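Local structure of malonate decarboxylase subunit alpha (Acinetobacter baumannii ATCC 17978, 6MPR) at residues Val245-Ala250 with Thr535-Glu540; Met249-Ile254 with Pro282-Ser287. The protein is the alpha subunit of malonate decarboxylase and probably acts as the acyl-carrier-protein transferase that exchanges acetyl for malonyl before decarboxylation. All blocks are in the same frame, centred on the assembly; numbering follows the deposited sequence.

Interaction 1: Val245-Ala250 with Thr535-Glu540; sequences VHVLMA and TDATRE
The carbonyl oxygen of T538 sits against the isopropyl group of V247 on helix 244-261: T538 O is 3.6 Å from V247 CG1 and 3.8 Å from V247 CG2, so the two methyls face the same carbonyl oxygen. No hydrogen bond joins the two segments; this is van der Waals contact between a helix and a loop. V247 holds CG1 anti to its backbone N (chi1 174°), which sends that methyl to the loop backbone, where V247 CG1 also lies 3.8 Å from A537 CA. The second half of the contact is the methyl of A537, which points toward the helix and meets L248 close to its backbone, with A537 CB 3.5 Å from L248 CA and 3.6 Å from L248 CB. L248 CD1 approaches the same methyl from further along its side chain, 3.9 Å from A537 CB. The alanine is thus packed by two successive helix residues, V247 against its CA and L248 against its CB. A537 is the centre of an inverse gamma turn, with a weak bond from T538 N to D536 O (3.2 Å). Beyond the contact, R539 NH1 bonds to the carbonyl oxygens of P239 and I242, just ahead of helix 244-261, and R539 NH2 to that of K545, further along its own loop. The buried face is thus apolar packing with no hydrogen bond across it, and the hydrogen bonds of R539 lie beside it.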
# COMPACT_ATOMS: atom_id res chain seq x y z
N VAL A 245 3.53 -33.99 -11.57
CA VAL A 245 3.15 -32.83 -12.37
C VAL A 245 3.50 -31.52 -11.64
O VAL A 245 3.91 -30.54 -12.27
CB VAL A 245 1.66 -32.89 -12.75
CG1 VAL A 245 0.75 -32.84 -11.52
CG2 VAL A 245 1.29 -31.76 -13.71
N HIS A 246 3.32 -31.49 -10.31
CA HIS A 246 3.69 -30.29 -9.55
C HIS A 246 5.19 -30.06 -9.62
O HIS A 246 5.64 -28.91 -9.75
CB HIS A 246 3.25 -30.42 -8.10
CG HIS A 246 1.78 -30.64 -7.91
ND1 HIS A 246 1.28 -31.65 -7.11
CD2 HIS A 246 0.70 -29.99 -8.41
CE1 HIS A 246 -0.04 -31.60 -7.13
NE2 HIS A 246 -0.42 -30.60 -7.91
N VAL A 247 5.97 -31.13 -9.52
CA VAL A 247 7.43 -31.03 -9.60
C VAL A 247 7.87 -30.54 -10.98
O VAL A 247 8.75 -29.68 -11.09
CB VAL A 247 8.06 -32.39 -9.27
CG1 VAL A 247 9.57 -32.36 -9.49
CG2 VAL A 247 7.71 -32.81 -7.85
N LEU A 248 7.26 -31.07 -12.04
CA LEU A 248 7.59 -30.63 -13.40
C LEU A 248 7.35 -29.14 -13.57
O LEU A 248 8.20 -28.40 -14.08
CB LEU A 248 6.77 -31.43 -14.42
CG LEU A 248 6.95 -31.14 -15.91
CD1 LEU A 248 8.36 -31.44 -16.38
CD2 LEU A 248 5.92 -31.95 -16.74
N MET A 249 6.18 -28.66 -13.13
CA MET A 249 5.87 -27.24 -13.25
C MET A 249 6.81 -26.41 -12.39
O MET A 249 7.23 -25.31 -12.80
CB MET A 249 4.41 -27.01 -12.88
CG MET A 249 3.44 -27.59 -13.91
SD MET A 249 1.75 -27.62 -13.32
CE MET A 249 1.36 -25.89 -13.33
N ALA A 250 7.17 -26.91 -11.20
CA ALA A 250 8.12 -26.21 -10.34
C ALA A 250 9.51 -26.12 -10.99
O ALA A 250 10.17 -25.08 -10.88
CB ALA A 250 8.20 -26.92 -8.99
N THR A 535 10.62 -37.27 -17.28
CA THR A 535 10.95 -38.36 -16.37
C THR A 535 11.88 -37.94 -15.24
O THR A 535 12.06 -38.72 -14.29
CB THR A 535 11.59 -39.52 -17.15
OG1 THR A 535 12.88 -39.12 -17.62
CG2 THR A 535 10.73 -39.89 -18.33
N ASP A 536 12.50 -36.77 -15.31
CA ASP A 536 13.28 -36.28 -14.18
C ASP A 536 12.43 -35.58 -13.13
O ASP A 536 12.91 -35.33 -12.03
CB ASP A 536 14.38 -35.34 -14.68
CG ASP A 536 15.42 -36.06 -15.51
OD1 ASP A 536 15.67 -37.25 -15.24
OD2 ASP A 536 16.00 -35.43 -16.42
N ALA A 537 11.17 -35.27 -13.45
CA ALA A 537 10.28 -34.55 -12.54
C ALA A 537 9.55 -35.56 -11.67
O ALA A 537 8.43 -35.97 -11.97
CB ALA A 537 9.32 -33.68 -13.34
N THR A 538 10.19 -35.96 -10.57
CA THR A 538 9.65 -36.98 -9.69
C THR A 538 9.67 -36.48 -8.25
O THR A 538 10.34 -35.49 -7.93
CB THR A 538 10.44 -38.30 -9.78
OG1 THR A 538 11.73 -38.12 -9.18
CG2 THR A 538 10.63 -38.73 -11.24
N ARG A 539 8.95 -37.18 -7.37
CA ARG A 539 8.97 -36.85 -5.95
C ARG A 539 10.35 -37.04 -5.32
O ARG A 539 10.60 -36.48 -4.24
CB ARG A 539 7.93 -37.69 -5.19
CG ARG A 539 6.48 -37.35 -5.53
CD ARG A 539 5.52 -38.27 -4.78
NE ARG A 539 5.96 -38.47 -3.40
CZ ARG A 539 5.71 -37.62 -2.40
NH1 ARG A 539 5.01 -36.52 -2.62
NH2 ARG A 539 6.16 -37.89 -1.18
N GLU A 540 11.24 -37.81 -5.94
CA GLU A 540 12.59 -37.92 -5.38
C GLU A 540 13.33 -36.59 -5.37
O GLU A 540 14.29 -36.43 -4.62
CB GLU A 540 13.40 -38.97 -6.15
CG GLU A 540 13.05 -40.40 -5.76
CD GLU A 540 13.24 -40.65 -4.27
OE1 GLU A 540 14.39 -40.56 -3.78
OE2 GLU A 540 12.23 -40.91 -3.59

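Interaction 2: Met249-Ile254 with Pro282-Ser287; sequences MAMMAI and PTYGES
M251 lies over one face of the Y284 ring, its side chain crossing that of the tyrosine at about a right angle. The main element is a CH-pi contact: M251 CG stands 3.9 Å from the centre of the Y284 ring, 13° off the normal. Sulfur takes part from higher up, with M251 SD 4.9 Å from the same centre. A bend at chi3 (93°) then turns the methyl back down to the ring, where M251 CE reaches Y284 CE1 at 3.7 Å. Apolar packing continues at the rim, as I254 CD1 comes to the ring edge near its plane, 4.3 Å from Y284 CD2. The helix backbone adds a further touch, M251 O being 3.6 Å from Y284 CE2. Y284 reaches across because its CG is anti to the backbone N (chi1 180°). The polar bonds stay within the second helix or run elsewhere: S287 OG donates to Y284 O at 2.7 Å, and T283 OG1 is bonded to the carbonyl oxygens of I280 and L541. I254 also touches I280, so the same two helices meet again one turn earlier in helix 272-287. This is a Met-aromatic contact in the packing of two helices that flank strand 265-268 in sequence, as in an alpha/beta fold.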
# COMPACT_ATOMS: atom_id res chain seq x y z
N MET A 249 6.18 -28.66 -13.13
CA MET A 249 5.87 -27.24 -13.25
C MET A 249 6.81 -26.41 -12.39
O MET A 249 7.23 -25.31 -12.80
CB MET A 249 4.41 -27.01 -12.88
CG MET A 249 3.44 -27.59 -13.91
SD MET A 249 1.75 -27.62 -13.32
CE MET A 249 1.36 -25.89 -13.33
N ALA A 250 7.17 -26.91 -11.20
CA ALA A 250 8.12 -26.21 -10.34
C ALA A 250 9.51 -26.12 -10.99
O ALA A 250 10.17 -25.08 -10.88
CB ALA A 250 8.20 -26.92 -8.99
N MET A 251 9.95 -27.18 -11.66
CA MET A 251 11.22 -27.11 -12.38
C MET A 251 11.19 -26.04 -13.46
O MET A 251 12.16 -25.28 -13.62
CB MET A 251 11.55 -28.47 -13.01
CG MET A 251 12.00 -29.54 -12.02
SD MET A 251 11.91 -31.19 -12.76
CE MET A 251 13.58 -31.40 -13.40
N MET A 252 10.11 -25.98 -14.23
CA MET A 252 10.00 -24.96 -15.28
C MET A 252 9.92 -23.55 -14.70
O MET A 252 10.48 -22.61 -15.28
CB MET A 252 8.79 -25.27 -16.15
CG MET A 252 8.97 -26.55 -16.96
SD MET A 252 7.76 -26.71 -18.29
CE MET A 252 6.29 -27.15 -17.37
N ALA A 253 9.23 -23.37 -13.56
CA ALA A 253 9.23 -22.07 -12.90
C ALA A 253 10.65 -21.63 -12.53
O ALA A 253 11.02 -20.47 -12.72
CB ALA A 253 8.34 -22.09 -11.66
N ILE A 254 11.45 -22.55 -11.99
CA ILE A 254 12.77 -22.17 -11.50
C ILE A 254 13.70 -21.86 -12.65
O ILE A 254 14.41 -20.84 -12.65
CB ILE A 254 13.35 -23.28 -10.61
CG1 ILE A 254 12.54 -23.37 -9.32
CG2 ILE A 254 14.84 -23.03 -10.36
CD1 ILE A 254 12.83 -24.58 -8.45
N PRO A 282 16.39 -26.56 -2.87
CA PRO A 282 17.66 -27.09 -2.35
C PRO A 282 18.17 -28.32 -3.09
O PRO A 282 19.27 -28.79 -2.77
CB PRO A 282 17.32 -27.44 -0.89
CG PRO A 282 16.03 -26.72 -0.59
CD PRO A 282 15.31 -26.72 -1.89
N THR A 283 17.41 -28.86 -4.04
CA THR A 283 17.84 -30.02 -4.81
C THR A 283 18.02 -29.63 -6.27
O THR A 283 19.15 -29.50 -6.75
CB THR A 283 16.84 -31.17 -4.68
OG1 THR A 283 15.53 -30.69 -5.02
CG2 THR A 283 16.82 -31.71 -3.26
N TYR A 284 16.93 -29.40 -7.00
CA TYR A 284 17.05 -28.98 -8.39
C TYR A 284 17.71 -27.61 -8.50
O TYR A 284 18.58 -27.39 -9.35
CB TYR A 284 15.66 -28.97 -9.03
CG TYR A 284 15.65 -28.55 -10.48
CD1 TYR A 284 16.28 -29.31 -11.45
CD2 TYR A 284 14.97 -27.40 -10.88
CE1 TYR A 284 16.26 -28.93 -12.79
CE2 TYR A 284 14.94 -27.01 -12.21
CZ TYR A 284 15.58 -27.77 -13.16
OH TYR A 284 15.55 -27.39 -14.48
N GLY A 285 17.32 -26.67 -7.63
CA GLY A 285 17.95 -25.37 -7.66
C GLY A 285 19.44 -25.45 -7.37
O GLY A 285 20.24 -24.77 -8.02
N GLU A 286 19.83 -26.30 -6.42
CA GLU A 286 21.24 -26.49 -6.11
C GLU A 286 22.00 -27.09 -7.29
O GLU A 286 23.14 -26.69 -7.57
CB GLU A 286 21.38 -27.39 -4.88
CG GLU A 286 22.80 -27.83 -4.54
CD GLU A 286 23.70 -26.67 -4.17
OE1 GLU A 286 24.93 -26.83 -4.34
OE2 GLU A 286 23.19 -25.62 -3.72
N SER A 287 21.38 -28.03 -8.00
CA SER A 287 22.01 -28.63 -9.17
C SER A 287 22.26 -27.62 -10.29
O SER A 287 23.16 -27.83 -11.11
CB SER A 287 21.15 -29.78 -9.69
OG SER A 287 20.09 -29.28 -10.48

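Overall arrangement
Interactions 1 and 2 lie about 9 Å apart, centre to centre, on successive turns of helix 244-261, and share M249 and A250. They also touch directly: M251 SD of interaction 2 is 3.6 Å from A537 CB of interaction 1, so one methionine bridges the tyrosine ring and the loop methyl. Along the chain helix 244-261 comes first, then strand 265-268 of the mixed sheet and helix 272-287, whereas loop 535-540 follows some 250 residues later, after the last strand of that sheet. A late loop thus packs on a helix pair that comes much earlier in the chain.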